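Local coordinates for protein 1-carboxybiuret hydrolase subunit AtzE (Pseudomonas sp., PDB 6C62) that hydrolyses 1-carboxybiuret to urea-1,3-dicarboxylate and ammonia in the bacterial breakdown of atrazine, as a member of the amidase family, at residues I10-E22 / A46-A58. Residues are numbered along the deposited sequence; the frame is centred on the assembly and turned at random.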
ATOM      1  N   ILE A  10      17.322  42.020 -10.285  1.00 16.56           N
ATOM      2  CA  ILE A  10      18.634  41.382 -10.253  1.00 17.58           C
ATOM      3  C   ILE A  10      19.173  41.062 -11.641  1.00 20.04           C
ATOM      4  O   ILE A  10      20.352  41.308 -11.935  1.00 19.39           O
ATOM      5  CB  ILE A  10      18.596  40.129  -9.380  1.00 16.74           C
ATOM      6  CG1 ILE A  10      18.366  40.550  -7.928  1.00 17.95           C
ATOM      7  CG2 ILE A  10      19.904  39.333  -9.512  1.00 18.02           C
ATOM      8  CD1 ILE A  10      17.849  39.445  -7.057  1.00 17.52           C
ATOM      9  N   ALA A  11      18.303  40.537 -12.505  1.00 21.97           N
ATOM     10  CA  ALA A  11      18.705  40.235 -13.889  1.00 24.58           C
ATOM     11  C   ALA A  11      19.202  41.489 -14.647  1.00 22.85           C
ATOM     12  O   ALA A  11      20.216  41.458 -15.294  1.00 23.96           O
ATOM     13  CB  ALA A  11      17.559  39.552 -14.663  1.00 23.57           C
ATOM     14  N   SER A  12      18.486  42.568 -14.511  1.00 24.23           N
ATOM     15  CA  SER A  12      18.790  43.840 -15.187  1.00 26.50           C
ATOM     16  C   SER A  12      19.909  44.669 -14.510  1.00 27.19           C
ATOM     17  O   SER A  12      20.306  45.684 -15.052  1.00 30.02           O
ATOM     18  CB  SER A  12      17.543  44.701 -15.269  1.00 26.86           C
ATOM     19  OG  SER A  12      17.287  45.382 -13.996  1.00 30.82           O
ATOM     20  N   GLY A  13      20.408  44.271 -13.338  1.00 28.71           N
ATOM     21  CA  GLY A  13      21.455  45.035 -12.678  1.00 25.89           C
ATOM     22  C   GLY A  13      21.009  46.245 -11.906  1.00 28.06           C
ATOM     23  O   GLY A  13      21.843  46.962 -11.401  1.00 29.53           O
ATOM     24  N   ARG A  14      19.698  46.467 -11.782  0.50 27.71           N
ATOM     25  CA  ARG A  14      19.190  47.532 -10.921  0.50 30.57           C
ATOM     26  C   ARG A  14      19.504  47.302  -9.435  0.50 30.50           C
ATOM     27  O   ARG A  14      19.740  48.250  -8.685  0.50 30.53           O
ATOM     28  CB  ARG A  14      17.681  47.709 -11.056  0.50 34.08           C
ATOM     29  CG  ARG A  14      17.092  48.657  -9.966  0.50 35.72           C
ATOM     30  CD  ARG A  14      15.547  48.655  -9.837  0.50 36.02           C
ATOM     31  NE  ARG A  14      15.048  47.365  -9.351  0.50 39.24           N
ATOM     32  CZ  ARG A  14      15.071  47.010  -8.074  0.50 37.54           C
ATOM     33  NH1 ARG A  14      15.497  47.879  -7.161  0.50 37.93           N
ATOM     34  NH2 ARG A  14      14.653  45.814  -7.708  0.50 37.02           N
ATOM     35  N   THR A  15      19.510  46.050  -9.004  0.50 26.56           N
ATOM     36  CA  THR A  15      19.910  45.787  -7.646  0.50 24.95           C
ATOM     37  C   THR A  15      20.785  44.547  -7.658  0.50 22.54           C
ATOM     38  O   THR A  15      20.596  43.638  -8.485  0.50 21.65           O
ATOM     39  CB  THR A  15      18.676  45.625  -6.726  0.50 27.35           C
ATOM     40  OG1 THR A  15      19.058  45.388  -5.359  0.50 27.70           O
ATOM     41  CG2 THR A  15      17.870  44.479  -7.211  0.50 27.69           C
ATOM     42  N   SER A  16      21.754  44.478  -6.743  1.00 20.52           N
ATOM     43  CA  SER A  16      22.525  43.290  -6.574  1.00 21.03           C
ATOM     44  C   SER A  16      21.725  42.239  -5.782  1.00 19.04           C
ATOM     45  O   SER A  16      20.833  42.564  -4.970  1.00 17.66           O
ATOM     46  CB  SER A  16      23.835  43.599  -5.883  1.00 24.18           C
ATOM     47  OG  SER A  16      23.669  43.860  -4.503  1.00 23.46           O
ATOM     48  N   ALA A  17      22.060  40.980  -6.017  1.00 17.07           N
ATOM     49  CA  ALA A  17      21.464  39.904  -5.243  1.00 15.65           C
ATOM     50  C   ALA A  17      21.818  40.041  -3.763  1.00 15.55           C
ATOM     51  O   ALA A  17      20.999  39.776  -2.859  1.00 15.43           O
ATOM     52  CB  ALA A  17      21.888  38.540  -5.797  1.00 15.42           C
ATOM     53  N   ARG A  18      23.054  40.436  -3.494  1.00 16.71           N
ATOM     54  CA  ARG A  18      23.469  40.638  -2.118  1.00 18.48           C
ATOM     55  C   ARG A  18      22.616  41.719  -1.434  1.00 18.79           C
ATOM     56  O   ARG A  18      22.239  41.547  -0.267  1.00 19.48           O
ATOM     57  CB  ARG A  18      24.972  40.957  -2.043  1.00 18.36           C
ATOM     58  CG  ARG A  18      25.548  41.219  -0.656  1.00 21.34           C
ATOM     59  CD  ARG A  18      25.386  39.956   0.185  1.00 25.91           C
ATOM     60  NE  ARG A  18      25.892  40.132   1.531  1.00 26.12           N
ATOM     61  CZ  ARG A  18      27.151  40.003   1.917  1.00 29.20           C
ATOM     62  NH1 ARG A  18      27.460  40.238   3.203  1.00 29.77           N
ATOM     63  NH2 ARG A  18      28.102  39.625   1.071  1.00 27.27           N
ATOM     64  N   ASP A  19      22.314  42.817  -2.114  1.00 19.18           N
ATOM     65  CA  ASP A  19      21.408  43.836  -1.505  1.00 21.34           C
ATOM     66  C   ASP A  19      19.996  43.325  -1.235  1.00 20.15           C
ATOM     67  O   ASP A  19      19.372  43.686  -0.226  1.00 18.83           O
ATOM     68  CB  ASP A  19      21.288  45.097  -2.399  1.00 24.34           C
ATOM     69  CG  ASP A  19      22.543  45.999  -2.351  1.00 30.85           C
ATOM     70  OD1 ASP A  19      23.423  45.799  -1.493  1.00 38.54           O
ATOM     71  OD2 ASP A  19      22.625  46.933  -3.177  1.00 39.29           O
ATOM     72  N   VAL A  20      19.479  42.526  -2.156  1.00 17.50           N
ATOM     73  CA  VAL A  20      18.173  41.895  -1.986  1.00 16.14           C
ATOM     74  C   VAL A  20      18.165  40.958  -0.774  1.00 16.44           C
ATOM     75  O   VAL A  20      17.238  40.989   0.029  1.00 13.87           O
ATOM     76  CB  VAL A  20      17.731  41.145  -3.259  1.00 16.53           C
ATOM     77  CG1 VAL A  20      16.492  40.298  -2.988  1.00 18.06           C
ATOM     78  CG2 VAL A  20      17.395  42.169  -4.338  1.00 16.43           C
ATOM     79  N   CYS A  21      19.223  40.157  -0.640  1.00 16.09           N
ATOM     80  CA  CYS A  21      19.411  39.307   0.528  1.00 17.11           C
ATOM     81  C   CYS A  21      19.476  40.096   1.874  1.00 18.77           C
ATOM     82  O   CYS A  21      18.782  39.758   2.878  1.00 14.80           O
ATOM     83  CB  CYS A  21      20.713  38.491   0.318  1.00 19.54           C
ATOM     84  SG  CYS A  21      21.152  37.509   1.726  1.00 23.99           S
ATOM     85  N   GLU A  22      20.294  41.150   1.904  1.00 19.02           N
ATOM     86  CA  GLU A  22      20.402  41.988   3.097  1.00 20.32           C
ATOM     87  C   GLU A  22      19.066  42.689   3.475  1.00 19.94           C
ATOM     88  O   GLU A  22      18.745  42.753   4.652  1.00 18.90           O
ATOM     89  CB  GLU A  22      21.491  43.053   2.922  1.00 23.65           C
ATOM     90  CG  GLU A  22      22.922  42.547   2.780  1.00 26.91           C
ATOM     91  CD  GLU A  22      23.406  41.708   3.954  1.00 29.52           C
ATOM     92  OE1 GLU A  22      22.914  41.898   5.089  1.00 32.45           O
ATOM     93  OE2 GLU A  22      24.288  40.856   3.751  1.00 24.61           O
ATOM     94  N   ALA A  46      23.039  32.279   3.034  1.00 14.02           N
ATOM     95  CA  ALA A  46      22.328  33.217   2.216  1.00 13.53           C
ATOM     96  C   ALA A  46      23.270  34.202   1.550  1.00 13.87           C
ATOM     97  O   ALA A  46      23.119  34.511   0.376  1.00 13.35           O
ATOM     98  CB  ALA A  46      21.339  33.975   3.050  1.00 13.96           C
ATOM     99  N   ARG A  47      24.196  34.744   2.335  1.00 14.26           N
ATOM    100  CA  ARG A  47      25.095  35.740   1.806  1.00 14.29           C
ATOM    101  C   ARG A  47      26.024  35.141   0.738  1.00 13.23           C
ATOM    102  O   ARG A  47      26.275  35.820  -0.258  1.00 13.42           O
ATOM    103  CB  ARG A  47      25.922  36.422   2.908  1.00 14.33           C
ATOM    104  CG  ARG A  47      25.062  37.326   3.741  1.00 16.43           C
ATOM    105  CD  ARG A  47      25.717  37.778   5.043  1.00 18.37           C
ATOM    106  NE  ARG A  47      24.998  38.901   5.627  1.00 20.71           N
ATOM    107  CZ  ARG A  47      25.048  39.253   6.907  1.00 25.74           C
ATOM    108  NH1 ARG A  47      25.800  38.574   7.772  1.00 29.31           N
ATOM    109  NH2 ARG A  47      24.344  40.280   7.320  1.00 25.85           N
ATOM    110  N   ALA A  48      26.495  33.913   0.950  1.00 12.56           N
ATOM    111  CA  ALA A  48      27.378  33.264  -0.039  1.00 13.89           C
ATOM    112  C   ALA A  48      26.600  32.924  -1.306  1.00 14.36           C
ATOM    113  O   ALA A  48      27.157  33.070  -2.409  1.00 16.08           O
ATOM    114  CB  ALA A  48      28.013  32.013   0.503  1.00 13.58           C
ATOM    115  N   GLU A  49      25.333  32.503  -1.188  1.00 14.14           N
ATOM    116  CA  GLU A  49      24.510  32.239  -2.370  1.00 14.97           C
ATOM    117  C   GLU A  49      24.245  33.483  -3.212  1.00 15.44           C
ATOM    118  O   GLU A  49      24.339  33.443  -4.470  1.00 13.12           O
ATOM    119  CB  GLU A  49      23.201  31.507  -2.035  1.00 16.27           C
ATOM    120  CG  GLU A  49      23.403  30.020  -1.687  1.00 18.43           C
ATOM    121  CD  GLU A  49      22.127  29.296  -1.144  1.00 21.77           C
ATOM    122  OE1 GLU A  49      21.128  29.954  -0.741  1.00 23.91           O
ATOM    123  OE2 GLU A  49      22.122  28.037  -1.047  1.00 26.76           O
ATOM    124  N   ALA A  50      23.915  34.573  -2.522  1.00 14.49           N
ATOM    125  CA  ALA A  50      23.649  35.857  -3.175  1.00 14.90           C
ATOM    126  C   ALA A  50      24.944  36.366  -3.861  1.00 15.56           C
ATOM    127  O   ALA A  50      24.920  36.781  -5.067  1.00 15.25           O
ATOM    128  CB  ALA A  50      23.115  36.864  -2.161  1.00 13.56           C
ATOM    129  N   ASP A  51      26.047  36.305  -3.124  1.00 15.81           N
ATOM    130  CA  ASP A  51      27.341  36.653  -3.695  1.00 17.75           C
ATOM    131  C   ASP A  51      27.647  35.871  -5.014  1.00 16.14           C
ATOM    132  O   ASP A  51      28.133  36.440  -5.999  1.00 16.90           O
ATOM    133  CB  ASP A  51      28.454  36.417  -2.706  1.00 20.83           C
ATOM    134  CG  ASP A  51      28.578  37.558  -1.625  1.00 28.33           C
ATOM    135  OD1 ASP A  51      27.840  38.619  -1.632  1.00 26.68           O
ATOM    136  OD2 ASP A  51      29.478  37.394  -0.745  1.00 29.60           O
ATOM    137  N   ALA A  52      27.393  34.573  -4.998  1.00 15.08           N
ATOM    138  CA  ALA A  52      27.640  33.725  -6.175  1.00 15.70           C
ATOM    139  C   ALA A  52      26.806  34.120  -7.390  1.00 15.05           C
ATOM    140  O   ALA A  52      27.277  34.049  -8.525  1.00 16.33           O
ATOM    141  CB  ALA A  52      27.458  32.237  -5.838  1.00 15.36           C
ATOM    142  N   ILE A  53      25.550  34.499  -7.178  1.00 15.06           N
ATOM    143  CA  ILE A  53      24.713  35.008  -8.260  1.00 15.41           C
ATOM    144  C   ILE A  53      25.319  36.328  -8.834  1.00 17.28           C
ATOM    145  O   ILE A  53      25.382  36.501 -10.067  1.00 17.31           O
ATOM    146  CB  ILE A  53      23.263  35.290  -7.777  1.00 15.36           C
ATOM    147  CG1 ILE A  53      22.520  33.997  -7.391  1.00 16.53           C
ATOM    148  CG2 ILE A  53      22.459  36.096  -8.814  1.00 15.51           C
ATOM    149  CD1 ILE A  53      22.353  33.021  -8.517  1.00 15.89           C
ATOM    150  N   ASP A  54      25.744  37.253  -7.972  1.00 16.85           N
ATOM    151  CA  ASP A  54      26.384  38.501  -8.446  1.00 18.20           C
ATOM    152  C   ASP A  54      27.677  38.195  -9.249  1.00 16.15           C
ATOM    153  O   ASP A  54      27.890  38.771 -10.308  1.00 15.44           O
ATOM    154  CB  ASP A  54      26.662  39.516  -7.323  1.00 18.53           C
ATOM    155  CG  ASP A  54      25.359  40.032  -6.628  1.00 23.97           C
ATOM    156  OD1 ASP A  54      24.300  40.208  -7.370  1.00 23.19           O
ATOM    157  OD2 ASP A  54      25.391  40.218  -5.322  1.00 20.67           O
ATOM    158  N   VAL A  55      28.466  37.224  -8.822  1.00 16.24           N
ATOM    159  CA  VAL A  55      29.625  36.805  -9.622  1.00 17.41           C
ATOM    160  C   VAL A  55      29.232  36.307 -11.028  1.00 17.17           C
ATOM    161  O   VAL A  55      29.882  36.728 -12.031  1.00 17.53           O
ATOM    162  CB  VAL A  55      30.497  35.794  -8.865  1.00 20.47           C
ATOM    163  CG1 VAL A  55      31.459  34.981  -9.770  1.00 22.45           C
ATOM    164  CG2 VAL A  55      31.209  36.525  -7.738  1.00 21.77           C
ATOM    165  N   ARG A  56      28.184  35.480 -11.120  1.00 16.24           N
ATOM    166  CA  ARG A  56      27.748  34.986 -12.395  1.00 16.79           C
ATOM    167  C   ARG A  56      27.250  36.077 -13.318  1.00 17.74           C
ATOM    168  O   ARG A  56      27.517  36.087 -14.545  1.00 17.19           O
ATOM    169  CB  ARG A  56      26.664  33.885 -12.247  1.00 19.17           C
ATOM    170  CG  ARG A  56      27.243  32.604 -11.652  1.00 21.39           C
ATOM    171  CD  ARG A  56      26.201  31.637 -11.105  1.00 23.93           C
ATOM    172  NE  ARG A  56      25.535  30.947 -12.185  1.00 23.97           N
ATOM    173  CZ  ARG A  56      24.475  30.152 -12.014  1.00 29.13           C
ATOM    174  NH1 ARG A  56      23.970  29.951 -10.800  1.00 28.78           N
ATOM    175  NH2 ARG A  56      23.921  29.555 -13.063  1.00 26.05           N
ATOM    176  N   ARG A  57      26.456  36.969 -12.753  1.00 16.81           N
ATOM    177  CA  ARG A  57      25.955  38.118 -13.513  1.00 18.87           C
ATOM    178  C   ARG A  57      27.092  38.986 -14.051  1.00 17.51           C
ATOM    179  O   ARG A  57      27.063  39.341 -15.215  1.00 18.58           O
ATOM    180  CB  ARG A  57      25.020  38.990 -12.678  1.00 20.66           C
ATOM    181  CG  ARG A  57      24.218  39.909 -13.558  1.00 23.98           C
ATOM    182  CD  ARG A  57      23.533  41.024 -12.817  1.00 26.96           C
ATOM    183  NE  ARG A  57      22.832  41.758 -13.861  1.00 29.36           N
ATOM    184  CZ  ARG A  57      23.352  42.700 -14.652  1.00 32.75           C
ATOM    185  NH1 ARG A  57      24.586  43.171 -14.451  1.00 31.79           N
ATOM    186  NH2 ARG A  57      22.605  43.194 -15.635  1.00 32.53           N
ATOM    187  N   ALA A  58      28.073  39.275 -13.223  1.00 17.84           N
ATOM    188  CA  ALA A  58      29.197  40.115 -13.604  1.00 20.51           C
ATOM    189  C   ALA A  58      30.044  39.470 -14.655  1.00 22.43           C
ATOM    190  O   ALA A  58      30.691  40.191 -15.376  1.00 23.46           O
ATOM    191  CB  ALA A  58      30.063  40.430 -12.382  1.00 21.14           C
TER
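Ala-17 and Arg-18 begin helix 17-35, whose first turns (17-22) pack nearly antiparallel on 46-58 of helix 43-58, the axes of these short segments 8.2 Å apart at 155°, in a helical pair at the periphery of the amidase fold. Close approach is allowed by small residues: Ala-50 CB lies 3.8 Å from Cys-21 CB, and Ala-17 CB rests on Ile-53 CG2. Asp-54 of the partner helix takes two N-H groups of the first turn: OD1 accepts from Ala-17 N (2.7 Å) and OD2 from Arg-18 N (3.0 Å), each on its syn lone pair, an arrangement the helix N-terminus would probably favour electrostatically. Ser-16, the N-cap, adds its own bond, OG to Asp-19 N.

Further along, Arg-18, Glu-22, Arg-47 and Asp-51 form a salt-bridge network. Arg-18, bent at chi2 (62°), lays a guanidinium face on the aliphatic stem of Arg-47 and sends NH2 to Asp-51 OD1 (2.9 Å). The Glu-22 carboxylate, nearly coplanar with the Arg-47 guanidinium, takes NH2 on OE1 and NE on OE2; OE2 also receives Arg-18 NE, so the carboxylate bridges both arginines.

Beside the Schellman motif at Gly-13, extended Arg-57 closes the contact, its NE and NH2 both 3.0 Å from Ala-11 O.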